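Side-chain contacts in hypoxanthine phosphoribosyltransferase (Leishmania donovani, PDB 7CMJ), which transfers the phosphoribosyl group of 5-phosphoribosyl pyrophosphate to hypoxanthine or guanine, yielding IMP or GMP in the purine salvage pathway: residues A[31-36]-A[180-185]; A[70-75]-A[122-127]; A[106-111]-A[138-143]. One frame throughout, in Å; residues are numbered along the deposited sequence.

The three contacts sample the phosphoribosyltransferase fold from its small antiparallel sheet to an edge strand of the mixed core sheet. Along the chain, interaction 1 brackets the other two, while the segments of interactions 2 and 3 interleave. Centres of interactions 1 and 2 lie about 10 Å apart, and D74 of helix 69-81 bonds to both W34 and Y182. Interaction 3 is centred about 17 Å from interaction 2 and 26 Å from interaction 1. On strand 120-125, V124 faces helix 69-81, whereas I123 meets helix 131-142, so helices pack on both faces of the sheet. D185, after strand 179-180, binds magnesium; E125 and D126 bind barium, placing interactions 1 and 2 beside the probable nucleotide site.

Interaction 1. Residues A[31-36]-A[180-185]; sequences EQVWAA and IGYGMD. With MG (magnesium ion), chain C.
The phenol ring of Y182 receives V33 CG1 over one face, set off toward the rim, while the indole of W34 comes near its hydroxyl edge-on. This joins helix 30-47 to the loop after strand 179-180, where the small antiparallel sheet, the hood of a type I phosphoribosyltransferase, meets the mixed core sheet. V33 CG1 lies 4.1 Å from the centroid of the Y182 ring and 22° off its normal, a CH-pi contact whose nearest approach is V33 CG1 to Y182 CZ at 3.8 Å. The valine methyl is carried there by a first torsion that places CG1 opposite the backbone N (chi1 170°). W34 touches differently: its CD1 is 4.1 Å from Y182 OH, which sits near the indole plane, at the pyrrole edge.

Both polar ends, W34 NE1 and Y182 OH, are hydrogen-bonded to OD1 of D74 on helix 69-81, so one carboxylate oxygen links the two rings and probably helps to set their relative position. R77 of the second subunit packs against both residues, and F78 meets the indole with the planes at about 60°.

Y182 is the second residue of a type I' beta turn from G181 to M184, closed by paired bonds in which G181 N reaches M184 O at 3.0 Å and M184 N reaches G181 O at 2.8 Å. Just past the turn, D185 probably belongs to the GMP and magnesium site: its OD2 bonds E188 N, and its OD1 binds the magnesium ion at 2.2 Å, with three waters among the other ligands.

Interaction 2. Residues A[70-75]-A[122-127]; sequences IFTADL and LIVEDI. With BA (barium ion), chain D.
Helix 70-75, carrying F71 and T72, crosses over V124 of strand 122-125 with the short axes 8.7 Å apart and their N-to-C directions 127° from each other. V124 CG1 is the meeting point, wedged between the two helix residues. F71 CD2 lies 3.6 Å from V124 CG1, and the same ring reaches past it, bringing CE2 to 3.6 Å from E125 O; both approaches are oblique to the ring. A trans first torsion (chi1 177°) sends the F71 ring toward the strand end. T72 rests its OG1 against V124 CG1 without a bond between them, the hydroxyl being engaged by S68 O one helical turn earlier.

In this alpha/beta core, strand 120-125 leads into the family's PRPP-binding motif, which starts with E125 and D126 as the chain turns a corner at D126. E125 points away from the helix. E125 OE1 and D126 OD2 bind the barium ion at 2.4 and 2.5 Å, respectively. The cation these neighbouring oxygens share probably offsets their mutual repulsion, whereas on the helix side no hydrogen bond joins the two segments: they meet mainly through van der Waals contact, with V124 O taken by S68 OG.

Interaction 3. Residues A[106-111]-A[138-143]; sequences VRMLLD and MRFMLA
M108 and F140 approach each other from opposite directions, and the terminal methyl of M108 sits over the face of the F140 ring, with the sulfur oblique to it. M108 CE lies 3.9 Å from the centroid of the F140 ring and 13° off the normal, so the methyl is centred on the face as a CH-pi donor. The sulfur, M108 SD, is farther off, 4.6 Å from the F140 centroid, adding a Met-aromatic component. Two bends in the methionine chain, at chi2 and chi3, fold its tip back so that the terminal methyl covers the ring.

D111 comes to a different part of the same phenyl. Its carboxylate crosses obliquely, with its plane 50° from that of the ring, and OD2 lies at the edge, 3.3 Å from F140 CZ and 3.5 Å from F140 CE2. The fully extended first torsion of F140 (chi1 180°) carries the ring out from the helix to both partners.

This packing ties helix 131-142 to strand 107-110, an edge strand of the mixed sheet at the heart of the phosphoribosyltransferase fold, where L109 and L110 form a classic beta bulge opposite C92 of strand 86-94. M141, on the same helix, turns to I121 and I123 of strand 120-125.

The other carboxylate oxygen of D111, OD1, forms a salt bridge with K144 NZ of the same chain. It also looks to the oligomer, accepting a hydrogen bond from M108 N of the third subunit, while M108 N donates in turn to D111 OD1 of that subunit.

Interaction 1. Residues A[31-36]-A[180-185]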
loop_
_atom_site.group_PDB
_atom_site.type_symbol
_atom_site.label_atom_id
_atom_site.label_comp_id
_atom_site.label_asym_id
_atom_site.label_seq_id
_atom_site.Cartn_x
_atom_site.Cartn_y
_atom_site.Cartn_z
ATOM N N GLU A 31 -22.806 -10.472 24.728
ATOM C CA GLU A 31 -24.022 -9.751 25.081
ATOM C C GLU A 31 -23.706 -8.473 25.858
ATOM O O GLU A 31 -24.356 -7.437 25.665
ATOM C CB GLU A 31 -24.935 -10.676 25.896
ATOM C CG GLU A 31 -25.651 -11.788 25.102
ATOM C CD GLU A 31 -24.717 -12.788 24.398
ATOM O OE1 GLU A 31 -25.171 -13.383 23.389
ATOM O OE2 GLU A 31 -23.557 -12.989 24.846
ATOM N N GLN A 32 -22.712 -8.526 26.745
ATOM C CA GLN A 32 -22.321 -7.325 27.479
ATOM C C GLN A 32 -21.718 -6.284 26.544
ATOM O O GLN A 32 -21.998 -5.086 26.671
ATOM C CB GLN A 32 -21.336 -7.692 28.587
ATOM C CG GLN A 32 -21.984 -8.414 29.764
ATOM C CD GLN A 32 -20.976 -8.909 30.788
ATOM O OE1 GLN A 32 -19.765 -8.937 30.532
ATOM N NE2 GLN A 32 -21.473 -9.291 31.965
ATOM N N VAL A 33 -20.914 -6.723 25.580
ATOM C CA VAL A 33 -20.284 -5.784 24.663
ATOM C C VAL A 33 -21.334 -5.083 23.805
ATOM O O VAL A 33 -21.302 -3.858 23.636
ATOM C CB VAL A 33 -19.237 -6.515 23.808
ATOM C CG1 VAL A 33 -18.758 -5.627 22.685
ATOM C CG2 VAL A 33 -18.081 -6.994 24.684
ATOM N N TRP A 34 -22.284 -5.849 23.256
ATOM C CA TRP A 34 -23.327 -5.255 22.423
ATOM C C TRP A 34 -24.091 -4.183 23.188
ATOM O O TRP A 34 -24.208 -3.039 22.731
ATOM C CB TRP A 34 -24.290 -6.334 21.919
ATOM C CG TRP A 34 -23.722 -7.227 20.863
ATOM C CD1 TRP A 34 -22.638 -6.973 20.071
ATOM C CD2 TRP A 34 -24.205 -8.521 20.474
ATOM N NE1 TRP A 34 -22.414 -8.029 19.219
ATOM C CE2 TRP A 34 -23.358 -8.992 19.448
ATOM C CE3 TRP A 34 -25.258 -9.328 20.900
ATOM C CZ2 TRP A 34 -23.534 -10.231 18.848
ATOM C CZ3 TRP A 34 -25.428 -10.553 20.306
ATOM C CH2 TRP A 34 -24.576 -10.998 19.292
ATOM N N ALA A 35 -24.608 -4.542 24.367
ATOM C CA ALA A 35 -25.336 -3.601 25.208
ATOM C C ALA A 35 -24.536 -2.328 25.455
ATOM O O ALA A 35 -25.076 -1.219 25.374
ATOM C CB ALA A 35 -25.698 -4.270 26.532
ATOM N N ALA A 36 -23.247 -2.463 25.762
ATOM C CA ALA A 36 -22.416 -1.275 25.900
ATOM C C ALA A 36 -22.342 -0.503 24.590
ATOM O O ALA A 36 -22.401 0.732 24.584
ATOM C CB ALA A 36 -21.015 -1.666 26.367
ATOM N N ILE A 180 -8.072 -11.314 24.341
ATOM C CA ILE A 180 -8.281 -11.964 23.064
ATOM C C ILE A 180 -9.771 -11.892 22.759
ATOM O O ILE A 180 -10.590 -11.546 23.614
ATOM C CB ILE A 180 -7.785 -13.421 23.066
ATOM C CG1 ILE A 180 -8.297 -14.140 24.300
ATOM C CG2 ILE A 180 -6.295 -13.465 23.114
ATOM C CD1 ILE A 180 -7.945 -15.583 24.297
ATOM N N GLY A 181 -10.115 -12.220 21.515
ATOM C CA GLY A 181 -11.498 -12.314 21.104
ATOM C C GLY A 181 -12.033 -11.013 20.544
ATOM O O GLY A 181 -11.406 -9.955 20.618
ATOM N N TYR A 182 -13.232 -11.108 19.970
ATOM C CA TYR A 182 -13.946 -9.961 19.407
ATOM C C TYR A 182 -13.033 -9.144 18.496
ATOM O O TYR A 182 -12.943 -7.923 18.592
ATOM C CB TYR A 182 -14.562 -9.091 20.513
ATOM C CG TYR A 182 -15.730 -8.239 20.035
ATOM C CD1 TYR A 182 -16.972 -8.819 19.770
ATOM C CD2 TYR A 182 -15.589 -6.859 19.834
ATOM C CE1 TYR A 182 -18.045 -8.059 19.323
ATOM C CE2 TYR A 182 -16.657 -6.087 19.379
ATOM C CZ TYR A 182 -17.886 -6.697 19.124
ATOM O OH TYR A 182 -18.955 -5.947 18.681
ATOM N N GLY A 183 -12.336 -9.840 17.603
ATOM C CA GLY A 183 -11.421 -9.208 16.680
ATOM C C GLY A 183 -9.992 -9.100 17.166
ATOM O O GLY A 183 -9.077 -9.029 16.339
ATOM N N MET A 184 -9.769 -9.087 18.472
ATOM C CA MET A 184 -8.431 -8.903 19.016
ATOM C C MET A 184 -7.706 -10.237 19.133
ATOM O O MET A 184 -8.324 -11.287 19.329
ATOM C CB MET A 184 -8.496 -8.203 20.372
ATOM C CG MET A 184 -9.156 -6.843 20.268
ATOM S SD MET A 184 -9.571 -6.134 21.866
ATOM C CE MET A 184 -10.925 -7.206 22.359
ATOM N N ASP A 185 -6.377 -10.183 19.016
ATOM C CA ASP A 185 -5.576 -11.355 18.699
ATOM C C ASP A 185 -4.520 -11.647 19.756
ATOM O O ASP A 185 -4.113 -10.783 20.542
ATOM C CB ASP A 185 -4.873 -11.207 17.335
ATOM C CG ASP A 185 -3.586 -10.384 17.415
ATOM O OD1 ASP A 185 -3.655 -9.190 17.791
ATOM O OD2 ASP A 185 -2.500 -10.926 17.093
HETATM MG MG MG C . -2.358 -7.466 17.877
HETATM O O HOH W 1 -0.357 -8.232 16.947
HETATM O O HOH W 2 -2.342 -7.978 20.288
HETATM O O HOH W 3 -4.441 -6.991 18.664
#

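Interaction 2. Residues A[70-75]-A[122-127]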
loop_
_atom_site.group_PDB
_atom_site.type_symbol
_atom_site.label_atom_id
_atom_site.label_comp_id
_atom_site.label_asym_id
_atom_site.label_seq_id
_atom_site.Cartn_x
_atom_site.Cartn_y
_atom_site.Cartn_z
ATOM N N ILE A 70 -14.165 -6.518 13.797
ATOM C CA ILE A 70 -15.422 -7.012 14.329
ATOM C C ILE A 70 -16.157 -5.891 15.042
ATOM O O ILE A 70 -17.367 -5.701 14.851
ATOM C CB ILE A 70 -15.169 -8.222 15.233
ATOM C CG1 ILE A 70 -14.913 -9.442 14.349
ATOM C CG2 ILE A 70 -16.333 -8.412 16.211
ATOM C CD1 ILE A 70 -14.500 -10.658 15.117
ATOM N N PHE A 71 -15.431 -5.099 15.832
ATOM C CA PHE A 71 -16.063 -4.000 16.555
ATOM C C PHE A 71 -16.675 -2.995 15.598
ATOM O O PHE A 71 -17.758 -2.459 15.868
ATOM C CB PHE A 71 -15.047 -3.312 17.458
ATOM C CG PHE A 71 -15.581 -2.116 18.184
ATOM C CD1 PHE A 71 -16.841 -2.127 18.746
ATOM C CD2 PHE A 71 -14.798 -0.976 18.334
ATOM C CE1 PHE A 71 -17.326 -1.014 19.433
ATOM C CE2 PHE A 71 -15.272 0.131 19.018
ATOM C CZ PHE A 71 -16.538 0.111 19.568
ATOM N N THR A 72 -15.995 -2.729 14.474
ATOM C CA THR A 72 -16.535 -1.817 13.469
ATOM C C THR A 72 -17.822 -2.377 12.886
ATOM O O THR A 72 -18.837 -1.669 12.793
ATOM C CB THR A 72 -15.501 -1.557 12.358
ATOM O OG1 THR A 72 -14.428 -0.764 12.877
ATOM C CG2 THR A 72 -16.124 -0.811 11.192
ATOM N N ALA A 73 -17.806 -3.665 12.522
ATOM C CA ALA A 73 -18.983 -4.267 11.899
ATOM C C ALA A 73 -20.193 -4.211 12.830
ATOM O O ALA A 73 -21.308 -3.892 12.394
ATOM C CB ALA A 73 -18.685 -5.703 11.472
ATOM N N ASP A 74 -19.995 -4.475 14.122
ATOM C CA ASP A 74 -21.140 -4.363 15.021
ATOM C C ASP A 74 -21.497 -2.907 15.297
ATOM O O ASP A 74 -22.683 -2.558 15.295
ATOM C CB ASP A 74 -20.889 -5.099 16.333
ATOM C CG ASP A 74 -20.691 -6.587 16.143
ATOM O OD1 ASP A 74 -20.408 -7.254 17.148
ATOM O OD2 ASP A 74 -20.788 -7.097 15.003
ATOM N N LEU A 75 -20.504 -2.036 15.529
ATOM C CA LEU A 75 -20.836 -0.651 15.876
ATOM C C LEU A 75 -21.576 0.037 14.736
ATOM O O LEU A 75 -22.534 0.785 14.969
ATOM C CB LEU A 75 -19.585 0.144 16.261
ATOM C CG LEU A 75 -19.683 1.684 16.317
ATOM C CD1 LEU A 75 -20.748 2.147 17.281
ATOM C CD2 LEU A 75 -18.370 2.339 16.707
ATOM N N LEU A 122 -14.743 9.319 12.725
ATOM C CA LEU A 122 -14.595 8.644 14.000
ATOM C C LEU A 122 -13.554 7.548 13.821
ATOM O O LEU A 122 -13.775 6.596 13.066
ATOM C CB LEU A 122 -15.933 8.082 14.457
ATOM C CG LEU A 122 -16.033 7.683 15.925
ATOM C CD1 LEU A 122 -15.721 8.889 16.784
ATOM C CD2 LEU A 122 -17.440 7.131 16.218
ATOM N N ILE A 123 -12.404 7.699 14.474
ATOM C CA ILE A 123 -11.381 6.657 14.463
ATOM C C ILE A 123 -11.862 5.523 15.360
ATOM O O ILE A 123 -12.155 5.738 16.543
ATOM C CB ILE A 123 -10.023 7.200 14.935
ATOM C CG1 ILE A 123 -9.505 8.265 13.974
ATOM C CG2 ILE A 123 -9.009 6.076 15.060
ATOM C CD1 ILE A 123 -8.191 8.886 14.405
ATOM N N VAL A 124 -11.958 4.317 14.800
ATOM C CA VAL A 124 -12.456 3.157 15.530
ATOM C C VAL A 124 -11.284 2.309 16.002
ATOM O O VAL A 124 -10.515 1.781 15.192
ATOM C CB VAL A 124 -13.423 2.326 14.686
ATOM C CG1 VAL A 124 -13.866 1.091 15.483
ATOM C CG2 VAL A 124 -14.606 3.180 14.275
ATOM N N GLU A 125 -11.172 2.153 17.314
ATOM C CA GLU A 125 -10.103 1.385 17.925
ATOM C C GLU A 125 -10.672 0.358 18.904
ATOM O O GLU A 125 -11.698 0.584 19.556
ATOM C CB GLU A 125 -9.096 2.316 18.645
ATOM C CG GLU A 125 -7.959 2.789 17.770
ATOM C CD GLU A 125 -6.980 1.672 17.468
ATOM O OE1 GLU A 125 -7.257 0.544 17.925
ATOM O OE2 GLU A 125 -5.951 1.913 16.787
ATOM N N ASP A 126 -9.973 -0.775 19.004
ATOM C CA ASP A 126 -10.304 -1.794 19.996
ATOM C C ASP A 126 -9.725 -1.439 21.374
ATOM O O ASP A 126 -10.426 -1.513 22.384
ATOM C CB ASP A 126 -9.801 -3.161 19.505
ATOM C CG ASP A 126 -8.338 -3.131 19.142
ATOM O OD1 ASP A 126 -7.763 -4.167 18.730
ATOM O OD2 ASP A 126 -7.754 -2.036 19.279
ATOM N N ILE A 127 -8.443 -1.064 21.423
ATOM C CA ILE A 127 -7.738 -0.636 22.626
ATOM C C ILE A 127 -6.765 0.461 22.225
ATOM O O ILE A 127 -6.232 0.454 21.111
ATOM C CB ILE A 127 -6.930 -1.772 23.286
ATOM C CG1 ILE A 127 -7.813 -2.942 23.635
ATOM C CG2 ILE A 127 -6.217 -1.300 24.569
ATOM C CD1 ILE A 127 -7.020 -4.181 23.715
HETATM BA BA BA D . -6.027 -1.507 17.573
HETATM O O HOH W 4 -4.834 -0.865 19.668
HETATM O O HOH W 5 -8.002 -1.799 15.530
#

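Interaction 3. Residues A[106-111]-A[138-143]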
loop_
_atom_site.group_PDB
_atom_site.type_symbol
_atom_site.label_atom_id
_atom_site.label_comp_id
_atom_site.label_asym_id
_atom_site.label_seq_id
_atom_site.Cartn_x
_atom_site.Cartn_y
_atom_site.Cartn_z
ATOM N N VAL A 106 3.834 5.507 12.218
ATOM C CA VAL A 106 3.692 4.174 11.666
ATOM C C VAL A 106 3.615 4.294 10.156
ATOM O O VAL A 106 3.188 5.320 9.605
ATOM C CB VAL A 106 2.444 3.444 12.212
ATOM C CG1 VAL A 106 2.696 2.983 13.624
ATOM C CG2 VAL A 106 1.232 4.368 12.158
ATOM N N ARG A 107 4.023 3.222 9.486
ATOM C CA ARG A 107 3.997 3.190 8.034
ATOM C C ARG A 107 2.586 2.845 7.571
ATOM O O ARG A 107 2.115 1.721 7.761
ATOM C CB ARG A 107 5.033 2.199 7.514
ATOM C CG ARG A 107 5.066 2.078 6.014
ATOM C CD ARG A 107 6.032 1.005 5.586
ATOM N NE ARG A 107 6.546 1.241 4.236
ATOM C CZ ARG A 107 7.547 0.559 3.692
ATOM N NH1 ARG A 107 8.133 -0.403 4.392
ATOM N NH2 ARG A 107 7.959 0.833 2.457
ATOM N N MET A 108 1.918 3.819 6.965
ATOM C CA MET A 108 0.638 3.574 6.320
ATOM C C MET A 108 0.799 2.559 5.197
ATOM O O MET A 108 1.540 2.797 4.238
ATOM C CB MET A 108 0.076 4.876 5.770
ATOM C CG MET A 108 -1.432 4.921 5.819
ATOM S SD MET A 108 -2.138 4.524 7.456
ATOM C CE MET A 108 -1.337 5.685 8.598
ATOM N N LEU A 109 0.102 1.426 5.318
ATOM C CA LEU A 109 -0.001 0.461 4.230
ATOM C C LEU A 109 -1.311 0.573 3.476
ATOM O O LEU A 109 -1.394 0.126 2.321
ATOM C CB LEU A 109 0.148 -0.976 4.748
ATOM C CG LEU A 109 1.302 -1.245 5.702
ATOM C CD1 LEU A 109 1.364 -2.726 6.024
ATOM C CD2 LEU A 109 2.618 -0.763 5.109
ATOM N N LEU A 110 -2.331 1.159 4.096
ATOM C CA LEU A 110 -3.607 1.357 3.419
ATOM C C LEU A 110 -4.183 2.655 3.939
ATOM O O LEU A 110 -4.442 2.786 5.140
ATOM C CB LEU A 110 -4.576 0.205 3.655
ATOM C CG LEU A 110 -5.940 0.381 2.976
ATOM C CD1 LEU A 110 -5.746 0.295 1.474
ATOM C CD2 LEU A 110 -6.930 -0.690 3.454
ATOM N N ASP A 111 -4.374 3.592 3.023
ATOM C CA ASP A 111 -4.999 4.877 3.281
ATOM C C ASP A 111 -6.457 4.823 2.823
ATOM O O ASP A 111 -6.885 3.895 2.125
ATOM C CB ASP A 111 -4.215 5.973 2.554
ATOM C CG ASP A 111 -4.509 7.359 3.070
ATOM O OD1 ASP A 111 -3.981 8.316 2.461
ATOM O OD2 ASP A 111 -5.251 7.505 4.069
ATOM N N MET A 138 -3.928 10.539 14.408
ATOM C CA MET A 138 -4.806 11.702 14.372
ATOM C C MET A 138 -4.173 12.820 13.562
ATOM O O MET A 138 -4.817 13.414 12.690
ATOM C CB MET A 138 -5.124 12.162 15.792
ATOM C CG MET A 138 -6.116 11.263 16.525
ATOM S SD MET A 138 -6.273 11.629 18.305
ATOM C CE MET A 138 -7.203 13.169 18.271
ATOM N N ARG A 139 -2.906 13.117 13.836
ATOM C CA ARG A 139 -2.168 14.056 13.008
ATOM C C ARG A 139 -2.277 13.672 11.534
ATOM O O ARG A 139 -2.581 14.517 10.679
ATOM C CB ARG A 139 -0.712 14.102 13.467
ATOM C CG ARG A 139 -0.389 15.250 14.392
ATOM C CD ARG A 139 0.307 14.768 15.658
ATOM N NE ARG A 139 1.495 13.973 15.355
ATOM C CZ ARG A 139 2.111 13.191 16.235
ATOM N NH1 ARG A 139 3.184 12.501 15.876
ATOM N NH2 ARG A 139 1.653 13.106 17.479
ATOM N N PHE A 140 -2.045 12.388 11.227
ATOM C CA PHE A 140 -2.297 11.871 9.888
ATOM C C PHE A 140 -3.675 12.291 9.392
ATOM O O PHE A 140 -3.809 12.896 8.320
ATOM C CB PHE A 140 -2.169 10.344 9.889
ATOM C CG PHE A 140 -2.421 9.710 8.557
ATOM C CD1 PHE A 140 -1.549 9.914 7.494
ATOM C CD2 PHE A 140 -3.513 8.888 8.362
ATOM C CE1 PHE A 140 -1.772 9.308 6.256
ATOM C CE2 PHE A 140 -3.744 8.277 7.114
ATOM C CZ PHE A 140 -2.882 8.495 6.070
ATOM N N MET A 141 -4.717 11.987 10.184
ATOM C CA MET A 141 -6.078 12.258 9.745
ATOM C C MET A 141 -6.348 13.750 9.691
ATOM O O MET A 141 -7.061 14.225 8.802
ATOM C CB MET A 141 -7.083 11.573 10.667
ATOM C CG MET A 141 -7.038 10.047 10.652
ATOM S SD MET A 141 -7.238 9.349 9.007
ATOM C CE MET A 141 -8.645 10.280 8.396
ATOM N N LEU A 142 -5.797 14.506 10.638
ATOM C CA LEU A 142 -6.054 15.937 10.663
ATOM C C LEU A 142 -5.460 16.639 9.458
ATOM O O LEU A 142 -5.914 17.735 9.111
ATOM C CB LEU A 142 -5.501 16.546 11.950
ATOM C CG LEU A 142 -6.473 16.473 13.126
ATOM C CD1 LEU A 142 -5.830 17.083 14.344
ATOM C CD2 LEU A 142 -7.775 17.174 12.800
ATOM N N ALA A 143 -4.457 16.032 8.814
ATOM C CA ALA A 143 -3.894 16.610 7.597
ATOM C C ALA A 143 -4.861 16.506 6.432
ATOM O O ALA A 143 -4.741 17.269 5.470
ATOM C CB ALA A 143 -2.568 15.933 7.244
#